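Local atomic coordinates of heat shock protein-related protein (Deinococcus radiodurans, PDB entry 4FEI), a protein that belongs to the small heat shock proteins of the stress response and probably binds unfolding proteins as a chaperone, represented here by its alpha-crystallin domain. Residues L32-D37 with G85-R90. Residues are numbered along the deposited sequence; the frame is centred on the assembly and turned at random.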
loop_
_atom_site.group_PDB
_atom_site.type_symbol
_atom_site.label_atom_id
_atom_site.label_comp_id
_atom_site.label_asym_id
_atom_site.label_seq_id
_atom_site.Cartn_x
_atom_site.Cartn_y
_atom_site.Cartn_z
ATOM N N LEU A 32 12.049 -8.823 0.304
ATOM C CA LEU A 32 10.920 -9.733 0.322
ATOM C C LEU A 32 11.367 -11.199 0.331
ATOM O O LEU A 32 12.156 -11.632 -0.492
ATOM C CB LEU A 32 10.031 -9.452 -0.900
ATOM C CG LEU A 32 9.117 -8.242 -0.879
ATOM C CD1 LEU A 32 8.535 -7.968 -2.282
ATOM C CD2 LEU A 32 8.004 -8.426 0.178
ATOM N N ALA A 33 10.867 -11.958 1.280
ATOM C CA ALA A 33 11.112 -13.392 1.335
ATOM C C ALA A 33 9.793 -14.106 1.591
ATOM O O ALA A 33 8.941 -13.588 2.327
ATOM C CB ALA A 33 12.168 -13.757 2.420
ATOM N N LEU A 34 9.652 -15.287 0.984
ATOM C CA LEU A 34 8.424 -16.083 1.034
ATOM C C LEU A 34 8.812 -17.551 1.268
ATOM O O LEU A 34 9.625 -18.108 0.533
ATOM C CB LEU A 34 7.677 -15.991 -0.300
ATOM C CG LEU A 34 6.697 -14.906 -0.763
ATOM C CD1 LEU A 34 5.481 -14.880 0.159
ATOM C CD2 LEU A 34 7.305 -13.551 -0.864
ATOM N N ALA A 35 8.242 -18.168 2.295
ATOM C CA ALA A 35 8.539 -19.563 2.632
ATOM C C ALA A 35 7.266 -20.305 3.043
ATOM O O ALA A 35 6.478 -19.812 3.833
ATOM C CB ALA A 35 9.624 -19.660 3.745
ATOM N N GLU A 36 7.075 -21.497 2.505
ATOM C CA GLU A 36 5.913 -22.286 2.856
ATOM C C GLU A 36 6.324 -23.525 3.644
ATOM O O GLU A 36 7.093 -24.337 3.171
ATOM C CB GLU A 36 5.049 -22.610 1.617
ATOM C CG GLU A 36 5.740 -23.385 0.516
ATOM C CD GLU A 36 4.877 -23.637 -0.715
ATOM O OE1 GLU A 36 3.700 -24.061 -0.552
ATOM O OE2 GLU A 36 5.404 -23.444 -1.851
ATOM N N ASP A 37 5.853 -23.618 4.879
ATOM C CA ASP A 37 6.175 -24.733 5.756
ATOM C C ASP A 37 4.867 -25.423 6.001
ATOM O O ASP A 37 4.108 -25.006 6.910
ATOM C CB ASP A 37 6.811 -24.256 7.083
ATOM C CG ASP A 37 7.234 -25.423 8.000
ATOM O OD1 ASP A 37 6.331 -26.152 8.484
ATOM O OD2 ASP A 37 8.463 -25.619 8.255
ATOM N N GLY A 85 2.531 -1.803 -5.637
ATOM C CA GLY A 85 2.500 -1.912 -4.186
ATOM C C GLY A 85 1.727 -3.116 -3.670
ATOM O O GLY A 85 1.445 -3.206 -2.492
ATOM N N VAL A 86 1.399 -4.057 -4.555
ATOM C CA VAL A 86 0.652 -5.261 -4.169
ATOM C C VAL A 86 1.454 -6.518 -4.514
ATOM O O VAL A 86 1.828 -6.734 -5.682
ATOM C CB VAL A 86 -0.746 -5.288 -4.870
ATOM C CG1 VAL A 86 -1.514 -6.622 -4.647
ATOM C CG2 VAL A 86 -1.590 -4.033 -4.471
ATOM N N LEU A 87 1.665 -7.370 -3.519
ATOM C CA LEU A 87 2.259 -8.673 -3.752
ATOM C C LEU A 87 1.194 -9.741 -3.984
ATOM O O LEU A 87 0.394 -10.011 -3.116
ATOM C CB LEU A 87 3.140 -9.057 -2.573
ATOM C CG LEU A 87 3.843 -10.424 -2.675
ATOM C CD1 LEU A 87 4.902 -10.423 -3.756
ATOM C CD2 LEU A 87 4.444 -10.735 -1.344
ATOM N N THR A 88 1.210 -10.370 -5.154
ATOM C CA THR A 88 0.296 -11.472 -5.481
ATOM C C THR A 88 1.074 -12.777 -5.473
ATOM O O THR A 88 1.967 -12.981 -6.300
ATOM C CB THR A 88 -0.362 -11.233 -6.880
ATOM O OG1 THR A 88 -0.987 -9.936 -6.911
ATOM C CG2 THR A 88 -1.396 -12.324 -7.218
ATOM N N VAL A 89 0.742 -13.651 -4.532
ATOM C CA VAL A 89 1.334 -14.968 -4.461
ATOM C C VAL A 89 0.298 -16.046 -4.818
ATOM O O VAL A 89 -0.698 -16.194 -4.144
ATOM C CB VAL A 89 1.912 -15.284 -3.023
ATOM C CG1 VAL A 89 2.822 -16.575 -3.058
ATOM C CG2 VAL A 89 2.633 -14.058 -2.414
ATOM N N ARG A 90 0.575 -16.831 -5.846
ATOM C CA ARG A 90 -0.364 -17.782 -6.372
ATOM C C ARG A 90 0.065 -19.246 -6.076
ATOM O O ARG A 90 1.220 -19.632 -6.318
ATOM C CB ARG A 90 -0.469 -17.544 -7.870
ATOM C CG ARG A 90 -1.660 -18.153 -8.510
ATOM C CD ARG A 90 -2.039 -17.343 -9.763
ATOM N NE ARG A 90 -3.388 -17.685 -10.192
ATOM C CZ ARG A 90 -4.054 -17.047 -11.140
ATOM N NH1 ARG A 90 -5.282 -17.442 -11.449
ATOM N NH2 ARG A 90 -3.500 -16.007 -11.773
#
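Strand 33-37 and the 86-90 part of strand 86-92 face each other across the two sheets of the alpha-crystallin domain, an immunoglobulin-like beta sandwich, running in roughly the same direction and nearest at Leu34 and Val89, whose CA atoms lie 9.0 Å apart. No hydrogen bond joins them; each is bonded, backbone to backbone, within its own sheet, Ala33 and Ala35 to Ser44 and Thr42 of strand 40-47, Leu87 to Leu22 of 17-23 and Thr88 to Ser81 of 79-83. Strand 33-37 is an edge strand of its sheet within the chain, whereas 86-92 runs between 17-23 and 79-83. Side chains alternate along both strands: Leu34, Leu87 and Val89 turn into the sandwich. Leu34 sets its CG beside its own backbone N and anti to the carbonyl carbon (chi1 -84°), and its two methyls divide between two partners. Leu87, with CG anti to its backbone N (chi1 180°), reaches out to meet Leu34 tip to tip, CD2 to CD2 at 4.0 Å. Val89 instead passes alongside Leu34, the two side chains running in opposite directions. Leu34 also touches Leu41 and Val43, and Val89 touches Leu20. The other methyl of Leu34, CD1, rests 3.9 Å from CG2 of Val89.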